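Glycosylation Associate Protein 1 (Streptococcus agalactiae serotype V, PDB 6OYC) probably acts in the accessory Sec system, within a three-protein Gap123 complex linked to the glycosylation and secretion of bacterial glycoproteins. Local coordinates at residues T218-E223 against T246-L251; F241-T246 against L272-A277; N264-Y269 against A286-E291. All coordinates share one frame; numbering follows the deposited sequence.

Interaction 1. Residues T218-E223 against T246-L251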
loop_
_atom_site.group_PDB
_atom_site.type_symbol
_atom_site.label_atom_id
_atom_site.label_comp_id
_atom_site.label_asym_id
_atom_site.label_seq_id
_atom_site.Cartn_x
_atom_site.Cartn_y
_atom_site.Cartn_z
ATOM N N THR A 218 -4.522 21.704 17.321
ATOM C CA THR A 218 -3.407 22.002 18.211
ATOM C C THR A 218 -2.069 21.857 17.493
ATOM O O THR A 218 -1.186 22.712 17.646
ATOM C CB THR A 218 -3.447 21.097 19.440
ATOM O OG1 THR A 218 -4.623 21.378 20.210
ATOM C CG2 THR A 218 -2.210 21.319 20.293
ATOM N N TYR A 219 -1.895 20.784 16.705
ATOM C CA TYR A 219 -0.648 20.622 15.959
ATOM C C TYR A 219 -0.437 21.806 15.028
ATOM O O TYR A 219 0.669 22.348 14.920
ATOM C CB TYR A 219 -0.657 19.312 15.151
ATOM C CG TYR A 219 0.601 19.131 14.297
ATOM C CD1 TYR A 219 1.730 18.495 14.813
ATOM C CD2 TYR A 219 0.669 19.614 12.990
ATOM C CE1 TYR A 219 2.890 18.341 14.049
ATOM C CE2 TYR A 219 1.837 19.471 12.217
ATOM C CZ TYR A 219 2.934 18.831 12.756
ATOM O OH TYR A 219 4.086 18.671 12.014
ATOM N N LEU A 220 -1.495 22.187 14.318
ATOM C CA LEU A 220 -1.439 23.301 13.386
ATOM C C LEU A 220 -0.989 24.562 14.094
ATOM O O LEU A 220 -0.065 25.249 13.640
ATOM C CB LEU A 220 -2.812 23.504 12.762
ATOM C CG LEU A 220 -2.957 24.640 11.770
ATOM C CD1 LEU A 220 -2.024 24.429 10.591
ATOM C CD2 LEU A 220 -4.398 24.692 11.314
ATOM N N HIS A 221 -1.618 24.850 15.240
ATOM C CA HIS A 221 -1.271 26.022 16.033
ATOM C C HIS A 221 0.183 25.984 16.491
ATOM O O HIS A 221 0.919 26.964 16.332
ATOM C CB HIS A 221 -2.211 26.129 17.233
ATOM C CG HIS A 221 -1.958 27.335 18.086
ATOM N ND1 HIS A 221 -2.058 28.623 17.600
ATOM C CD2 HIS A 221 -1.601 27.448 19.388
ATOM C CE1 HIS A 221 -1.781 29.477 18.570
ATOM N NE2 HIS A 221 -1.502 28.791 19.664
ATOM N N LYS A 222 0.629 24.857 17.048
ATOM C CA LYS A 222 1.948 24.847 17.678
ATOM C C LYS A 222 3.084 24.570 16.707
ATOM O O LYS A 222 4.202 25.035 16.938
ATOM C CB LYS A 222 2.009 23.801 18.792
ATOM C CG LYS A 222 1.077 24.033 19.961
ATOM C CD LYS A 222 1.395 23.037 21.078
ATOM C CE LYS A 222 2.538 23.516 21.966
ATOM N NZ LYS A 222 2.864 22.536 23.050
ATOM N N GLU A 223 2.854 23.791 15.647
ATOM C CA GLU A 223 3.969 23.183 14.929
ATOM C C GLU A 223 4.153 23.672 13.504
ATOM O O GLU A 223 5.215 23.427 12.918
ATOM C CB GLU A 223 3.813 21.657 14.912
ATOM C CG GLU A 223 3.742 21.066 16.309
ATOM C CD GLU A 223 5.073 21.175 17.027
ATOM O OE1 GLU A 223 6.113 21.218 16.325
ATOM O OE2 GLU A 223 5.087 21.212 18.276
ATOM N N THR A 246 -7.116 26.512 6.898
ATOM C CA THR A 246 -5.732 26.513 6.425
ATOM C C THR A 246 -5.091 27.901 6.351
ATOM O O THR A 246 -4.108 28.079 5.616
ATOM C CB THR A 246 -5.628 25.851 5.051
ATOM O OG1 THR A 246 -4.248 25.622 4.742
ATOM C CG2 THR A 246 -6.236 26.757 3.955
ATOM N N SER A 247 -5.595 28.885 7.094
ATOM C CA SER A 247 -5.059 30.226 6.906
ATOM C C SER A 247 -3.586 30.342 7.300
ATOM O O SER A 247 -2.908 31.256 6.818
ATOM C CB SER A 247 -5.906 31.239 7.674
ATOM O OG SER A 247 -6.961 31.721 6.856
ATOM N N LYS A 248 -3.058 29.419 8.111
ATOM C CA LYS A 248 -1.733 29.624 8.699
ATOM C C LYS A 248 -0.621 29.605 7.648
ATOM O O LYS A 248 0.285 30.441 7.693
ATOM C CB LYS A 248 -1.465 28.582 9.789
ATOM C CG LYS A 248 -0.354 28.969 10.783
ATOM C CD LYS A 248 -0.480 28.191 12.108
ATOM C CE LYS A 248 0.606 28.564 13.128
ATOM N NZ LYS A 248 0.169 29.417 14.285
ATOM N N GLY A 249 -0.654 28.669 6.700
ATOM C CA GLY A 249 0.468 28.602 5.776
ATOM C C GLY A 249 0.153 28.334 4.314
ATOM O O GLY A 249 -0.934 28.648 3.820
ATOM N N ASN A 250 1.112 27.759 3.607
ATOM C CA ASN A 250 0.909 27.325 2.233
ATOM C C ASN A 250 0.320 25.924 2.180
ATOM O O ASN A 250 0.526 25.099 3.075
ATOM C CB ASN A 250 2.215 27.355 1.451
ATOM C CG ASN A 250 2.705 28.753 1.235
ATOM O OD1 ASN A 250 1.999 29.569 0.648
ATOM N ND2 ASN A 250 3.887 29.063 1.761
ATOM N N LEU A 251 -0.380 25.649 1.087
ATOM C CA LEU A 251 -1.148 24.423 0.966
ATOM C C LEU A 251 -0.959 23.839 -0.423
ATOM O O LEU A 251 -1.109 24.553 -1.421
ATOM C CB LEU A 251 -2.633 24.693 1.237
ATOM C CG LEU A 251 -3.597 23.512 1.051
ATOM C CD1 LEU A 251 -3.278 22.381 2.019
ATOM C CD2 LEU A 251 -5.021 23.985 1.241
#

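Interaction 2. Residues F241-T246 against L272-A277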
loop_
_atom_site.group_PDB
_atom_site.type_symbol
_atom_site.label_atom_id
_atom_site.label_comp_id
_atom_site.label_asym_id
_atom_site.label_seq_id
_atom_site.Cartn_x
_atom_site.Cartn_y
_atom_site.Cartn_z
ATOM N N PHE A 241 -11.606 19.791 7.812
ATOM C CA PHE A 241 -10.921 20.416 8.938
ATOM C C PHE A 241 -9.433 20.649 8.696
ATOM O O PHE A 241 -8.800 21.336 9.497
ATOM C CB PHE A 241 -11.136 19.620 10.244
ATOM C CG PHE A 241 -10.601 18.207 10.220
ATOM C CD1 PHE A 241 -9.284 17.939 10.559
ATOM C CD2 PHE A 241 -11.432 17.153 9.913
ATOM C CE1 PHE A 241 -8.799 16.645 10.577
ATOM C CE2 PHE A 241 -10.955 15.850 9.920
ATOM C CZ PHE A 241 -9.631 15.597 10.254
ATOM N N ILE A 242 -8.854 20.135 7.620
ATOM C CA ILE A 242 -7.463 20.440 7.290
ATOM C C ILE A 242 -7.370 21.610 6.326
ATOM O O ILE A 242 -6.587 22.534 6.532
ATOM C CB ILE A 242 -6.744 19.199 6.716
ATOM C CG1 ILE A 242 -6.589 18.108 7.770
ATOM C CG2 ILE A 242 -5.362 19.581 6.197
ATOM C CD1 ILE A 242 -5.987 16.855 7.170
ATOM N N VAL A 243 -8.157 21.573 5.256
ATOM C CA VAL A 243 -8.089 22.603 4.229
ATOM C C VAL A 243 -8.978 23.789 4.586
ATOM O O VAL A 243 -8.607 24.939 4.355
ATOM C CB VAL A 243 -8.455 21.999 2.857
ATOM C CG1 VAL A 243 -8.353 23.038 1.767
ATOM C CG2 VAL A 243 -7.543 20.830 2.536
ATOM N N GLY A 244 -10.151 23.541 5.174
ATOM C CA GLY A 244 -11.007 24.647 5.572
ATOM C C GLY A 244 -10.341 25.573 6.575
ATOM O O GLY A 244 -10.571 26.784 6.568
ATOM N N ASN A 245 -9.486 25.023 7.431
ATOM C CA ASN A 245 -8.851 25.777 8.509
ATOM C C ASN A 245 -7.426 26.197 8.160
ATOM O O ASN A 245 -6.571 26.229 9.049
ATOM C CB ASN A 245 -8.843 24.946 9.794
ATOM C CG ASN A 245 -10.219 24.420 10.187
ATOM O OD1 ASN A 245 -10.331 23.385 10.841
ATOM N ND2 ASN A 245 -11.270 25.145 9.800
ATOM N N THR A 246 -7.116 26.512 6.898
ATOM C CA THR A 246 -5.732 26.513 6.425
ATOM C C THR A 246 -5.091 27.901 6.351
ATOM O O THR A 246 -4.108 28.079 5.616
ATOM C CB THR A 246 -5.628 25.851 5.051
ATOM O OG1 THR A 246 -4.248 25.622 4.742
ATOM C CG2 THR A 246 -6.236 26.757 3.955
ATOM N N LEU A 272 -10.261 23.227 -3.425
ATOM C CA LEU A 272 -9.381 23.555 -4.545
ATOM C C LEU A 272 -9.008 25.027 -4.545
ATOM O O LEU A 272 -7.872 25.383 -4.888
ATOM C CB LEU A 272 -10.043 23.196 -5.875
ATOM C CG LEU A 272 -10.429 21.732 -6.064
ATOM C CD1 LEU A 272 -10.830 21.495 -7.494
ATOM C CD2 LEU A 272 -9.277 20.818 -5.665
ATOM N N SER A 273 -9.947 25.898 -4.166
ATOM C CA SER A 273 -9.656 27.323 -4.151
ATOM C C SER A 273 -8.683 27.689 -3.043
ATOM O O SER A 273 -8.078 28.761 -3.105
ATOM C CB SER A 273 -10.941 28.146 -4.006
ATOM O OG SER A 273 -11.475 28.015 -2.706
ATOM N N ARG A 274 -8.499 26.823 -2.050
ATOM C CA ARG A 274 -7.532 27.098 -0.996
ATOM C C ARG A 274 -6.141 26.546 -1.300
ATOM O O ARG A 274 -5.203 26.823 -0.549
ATOM C CB ARG A 274 -8.044 26.545 0.343
ATOM C CG ARG A 274 -9.047 27.489 0.992
ATOM C CD ARG A 274 -9.882 26.832 2.068
ATOM N NE ARG A 274 -10.799 27.800 2.666
ATOM C CZ ARG A 274 -11.992 28.117 2.159
ATOM N NH1 ARG A 274 -12.436 27.527 1.057
ATOM N NH2 ARG A 274 -12.758 29.009 2.764
ATOM N N ALA A 275 -5.975 25.796 -2.380
ATOM C CA ALA A 275 -4.665 25.250 -2.694
ATOM C C ALA A 275 -3.773 26.315 -3.325
ATOM O O ALA A 275 -4.203 27.058 -4.208
ATOM C CB ALA A 275 -4.798 24.058 -3.637
ATOM N N ASP A 276 -2.521 26.380 -2.880
ATOM C CA ASP A 276 -1.537 27.137 -3.642
ATOM C C ASP A 276 -1.052 26.367 -4.867
ATOM O O ASP A 276 -0.636 26.999 -5.847
ATOM C CB ASP A 276 -0.352 27.533 -2.749
ATOM C CG ASP A 276 -0.775 28.432 -1.588
ATOM O OD1 ASP A 276 -1.034 29.630 -1.835
ATOM O OD2 ASP A 276 -0.875 27.940 -0.436
ATOM N N ALA A 277 -1.107 25.032 -4.835
ATOM C CA ALA A 277 -0.810 24.197 -5.998
ATOM C C ALA A 277 -1.482 22.841 -5.823
ATOM O O ALA A 277 -1.810 22.425 -4.706
ATOM C CB ALA A 277 0.700 24.017 -6.214
#

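Interaction 3. Residues N264-Y269 against A286-E291. With SO4 (sulfate ion), chain J.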
loop_
_atom_site.group_PDB
_atom_site.type_symbol
_atom_site.label_atom_id
_atom_site.label_comp_id
_atom_site.label_asym_id
_atom_site.label_seq_id
_atom_site.Cartn_x
_atom_site.Cartn_y
_atom_site.Cartn_z
ATOM N N ASN A 264 -15.517 13.849 -7.371
ATOM C CA ASN A 264 -15.474 14.400 -6.022
ATOM C C ASN A 264 -14.431 15.500 -5.910
ATOM O O ASN A 264 -14.651 16.506 -5.231
ATOM C CB ASN A 264 -15.182 13.299 -5.002
ATOM C CG ASN A 264 -16.378 12.409 -4.753
ATOM O OD1 ASN A 264 -17.461 12.626 -5.310
ATOM N ND2 ASN A 264 -16.194 11.405 -3.904
ATOM N N VAL A 265 -13.279 15.322 -6.554
ATOM C CA VAL A 265 -12.284 16.384 -6.558
ATOM C C VAL A 265 -12.856 17.638 -7.216
ATOM O O VAL A 265 -12.886 18.719 -6.617
ATOM C CB VAL A 265 -10.996 15.920 -7.256
ATOM C CG1 VAL A 265 -10.029 17.090 -7.361
ATOM C CG2 VAL A 265 -10.379 14.744 -6.492
ATOM N N LEU A 266 -13.339 17.501 -8.453
ATOM C CA LEU A 266 -13.791 18.652 -9.230
ATOM C C LEU A 266 -15.004 19.330 -8.633
ATOM O O LEU A 266 -15.331 20.444 -9.050
ATOM C CB LEU A 266 -14.126 18.233 -10.652
ATOM C CG LEU A 266 -12.933 17.652 -11.379
ATOM C CD1 LEU A 266 -13.401 16.743 -12.510
ATOM C CD2 LEU A 266 -12.110 18.819 -11.882
ATOM N N GLU A 267 -15.676 18.693 -7.682
ATOM C CA GLU A 267 -16.834 19.287 -7.046
ATOM C C GLU A 267 -16.472 20.098 -5.808
ATOM O O GLU A 267 -17.235 20.995 -5.422
ATOM C CB GLU A 267 -17.839 18.175 -6.704
ATOM C CG GLU A 267 -18.735 18.415 -5.522
ATOM C CD GLU A 267 -19.648 17.229 -5.221
ATOM O OE1 GLU A 267 -19.122 16.169 -4.798
ATOM O OE2 GLU A 267 -20.889 17.371 -5.393
ATOM N N ASP A 268 -15.316 19.831 -5.200
ATOM C CA ASP A 268 -14.943 20.446 -3.928
ATOM C C ASP A 268 -14.220 21.773 -4.183
ATOM O O ASP A 268 -13.032 21.937 -3.902
ATOM C CB ASP A 268 -14.083 19.487 -3.115
ATOM C CG ASP A 268 -13.809 19.995 -1.709
ATOM O OD1 ASP A 268 -14.162 21.157 -1.405
ATOM O OD2 ASP A 268 -13.223 19.234 -0.906
ATOM N N TYR A 269 -14.982 22.725 -4.737
ATOM C CA TYR A 269 -14.468 24.073 -5.008
ATOM C C TYR A 269 -13.764 24.672 -3.799
ATOM O O TYR A 269 -12.738 25.346 -3.937
ATOM C CB TYR A 269 -15.606 25.009 -5.398
ATOM C CG TYR A 269 -16.122 24.940 -6.822
ATOM C CD1 TYR A 269 -15.560 25.721 -7.829
ATOM C CD2 TYR A 269 -17.223 24.144 -7.144
ATOM C CE1 TYR A 269 -16.057 25.686 -9.129
ATOM C CE2 TYR A 269 -17.722 24.095 -8.443
ATOM C CZ TYR A 269 -17.135 24.876 -9.432
ATOM O OH TYR A 269 -17.630 24.846 -10.728
ATOM N N ALA A 286 -5.243 15.757 -14.503
ATOM C CA ALA A 286 -4.623 17.077 -14.462
ATOM C C ALA A 286 -5.337 18.030 -15.397
ATOM O O ALA A 286 -5.607 19.185 -15.034
ATOM C CB ALA A 286 -3.143 16.988 -14.835
ATOM N N ALA A 287 -5.679 17.540 -16.595
ATOM C CA ALA A 287 -6.340 18.352 -17.605
ATOM C C ALA A 287 -7.731 18.771 -17.155
ATOM O O ALA A 287 -8.111 19.941 -17.296
ATOM C CB ALA A 287 -6.408 17.583 -18.925
ATOM N N GLN A 288 -8.516 17.831 -16.618
ATOM C CA GLN A 288 -9.811 18.221 -16.066
ATOM C C GLN A 288 -9.656 19.298 -15.003
ATOM O O GLN A 288 -10.411 20.275 -14.986
ATOM C CB GLN A 288 -10.543 17.020 -15.475
ATOM C CG GLN A 288 -11.057 15.990 -16.469
ATOM C CD GLN A 288 -11.710 14.821 -15.752
ATOM O OE1 GLN A 288 -11.045 13.843 -15.413
ATOM N NE2 GLN A 288 -13.010 14.930 -15.495
ATOM N N LEU A 289 -8.683 19.135 -14.104
ATOM C CA LEU A 289 -8.463 20.135 -13.064
ATOM C C LEU A 289 -8.126 21.492 -13.672
ATOM O O LEU A 289 -8.779 22.496 -13.373
ATOM C CB LEU A 289 -7.353 19.676 -12.127
ATOM C CG LEU A 289 -7.832 18.720 -11.042
ATOM C CD1 LEU A 289 -6.643 18.066 -10.375
ATOM C CD2 LEU A 289 -8.674 19.485 -10.034
ATOM N N LYS A 290 -7.108 21.532 -14.537
ATOM C CA LYS A 290 -6.734 22.774 -15.208
ATOM C C LYS A 290 -7.910 23.386 -15.960
ATOM O O LYS A 290 -8.020 24.613 -16.055
ATOM C CB LYS A 290 -5.579 22.514 -16.177
ATOM C CG LYS A 290 -4.205 22.425 -15.541
ATOM C CD LYS A 290 -3.645 23.809 -15.166
ATOM C CE LYS A 290 -2.102 23.807 -15.168
ATOM N NZ LYS A 290 -1.498 25.006 -14.483
ATOM N N GLU A 291 -8.796 22.546 -16.500
ATOM C CA GLU A 291 -9.994 23.046 -17.161
ATOM C C GLU A 291 -10.892 23.786 -16.182
ATOM O O GLU A 291 -11.418 24.860 -16.502
ATOM C CB GLU A 291 -10.747 21.880 -17.801
ATOM C CG GLU A 291 -12.019 22.233 -18.566
ATOM C CD GLU A 291 -12.396 21.146 -19.584
ATOM O OE1 GLU A 291 -12.850 21.492 -20.700
ATOM O OE2 GLU A 291 -12.227 19.943 -19.267
HETATM S S SO4 J . -12.586 11.448 -2.226
HETATM O O1 SO4 J . -11.753 12.102 -1.212
HETATM O O2 SO4 J . -13.872 12.138 -2.358
HETATM O O3 SO4 J . -11.889 11.482 -3.528
HETATM O O4 SO4 J . -12.794 10.034 -1.852
#

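Interaction 1. Residues T218-E223 against T246-L251
Lys248 reaches across to the last turn of helix 208-223 and lies over the backbone carbonyls of Leu220 and His221, in the Rossmann-like domain of this GT-B-clan protein. The C-terminal end of the helix comes here beside the loop that leads into strand 250-255 of the seven-stranded parallel sheet. The lysine chain leaves its backbone with CG anti to N (chi1 -160°), stays extended as far as CE and bends only at its last torsion (chi4 106°). Its aliphatic part therefore passes the helix before the amine turns in: Lys248 CD lies 3.3 Å from Leu220 O, and CE is close to both carbonyl oxygens. Leucine and lysine meet more loosely, Leu220 CD1 standing 4.3 Å from Lys248 CB, while Leu220 also packs on Ile230 of strand 229-233. The exposed imidazole of His221 is slanted across the end of the lysine, with ND1 4.1 Å from Lys248 NZ; a protonated ring would probably be disfavoured beside the ammonium. A carbonyl near the C-terminal end of a helix should suit a positive charge, and the one polar bond of the contact is of this kind: a weak hydrogen bond of 3.3 Å from Lys248 NZ to His221 O.

Interaction 2. Residues F241-T246 against L272-A277
The type I beta turn from Val243 to Thr246, in the connection between helix 239-242 and strand 250-255, is met by Arg274, in the segment that runs from the short helix 269-273 to strand 277-280. One long side chain carries the whole contact from the 272-277 side. Arg274 points its CB toward the turn, and its chain, extended from CG to NE, runs past Val243, Thr246 and Gly244. At the base, the CB of Arg274 sits against two methyl groups: Val243 CG1 at 3.8 Å and Thr246 CG2 at 4.0 Å. Both side chains slant across the arginine, and the same two methyls also approach its CD. Val243 presents CG1 because this branch is anti to the backbone N (chi1 -178°); Thr246 offers its methyl, its hydroxyl lying anti to N, although this residue is poorly ordered.

The two segments belong to neighbouring connections of the Rossmann-like parallel sheet: residues 241-246 lead toward strand 250-255, and residues 272-277 lead into strand 277-280, the next strand across. Val243 lies between the arginine and the sheet, packing on Leu251 and Leu253, while Leu272 packs on Leu253 from the other segment. Asp276 OD2 accepts a hydrogen bond from Leu251 N.

Farther out, the arginine passes the turn's backbone. Arg274 CD is 3.2 Å from Val243 O, a close approach of an aliphatic carbon to a carbonyl oxygen. The guanidinium is turned obliquely to the oxygens of Val243 and Gly244, with Arg274 NE 4.0 Å from Gly244 O. Its polar end is held by Ser270, whose O accepts a hydrogen bond from Arg274 NH1.

Interaction 3. Residues N264-Y269 against A286-E291
Leu266 and Leu289 both place CG anti to the carbonyl carbon (chi1 -61° and -83°), which carries their branched ends into the seam between helices 262-267 and 283-292. There Leu266 CD2 meets Leu289 CD2 at 4.0 Å, the two chains slanting past one another. Val265 reaches the same methyl from a different direction, crossing Leu289 at about a right angle with its CG1 3.8 Å from Leu289 CD2. One leucine methyl is thus shared by two neighbouring residues of the facing helix. The other branch of Leu266 turns to Gln288, whose side chain is extended beyond CG and crosses the leucine nearly perpendicularly; Leu266 CD1 approaches Gln288 NE2 to 3.5 Å, a van der Waals contact of a methyl with the amide nitrogen. CD2 of Leu266 also lies 3.8 Å from the backbone O of Gln288.

Toward the N-terminal end of helix 262-267, Asn264 ND2 donates a 2.9 Å hydrogen bond to O2 of a sulfate ion, bent to 144° at the hydrogen. Gln236 N, Asn260 ND2 and Asn261 N also bind this ion, which probably comes from the crystallisation liquor. Leu289 is backed by Ile278 and Val297 of strands 277-280 and 297-299, while Val265 touches Phe234. The apolar seam joins two helices that connect successive strands of the parallel sheet, as in the alpha/beta/alpha layers of a Rossmann-like GT-B domain.

All three contacts lie in the Rossmann-like domain and are partly buried. Interactions 1 and 2 share Thr246, and they touch where Leu251 O and Asp276 N are 2.7 Å apart, probably a hydrogen bond between strand 250-255 and the residue that precedes strand 277-280. Each includes exposed residues and relies on one long cationic side chain: the lysine ends in a weak hydrogen bond to a helix carbonyl, whereas the arginine meets methyls and a carbonyl through its aliphatic part and is bonded at its tip to Ser270. In interaction 3 methyls pack helix against helix, with two buried residues and none exposed among those touching. Leu272 joins it to interaction 2 through Val265 and Leu289; interactions 1 and 3 do not touch.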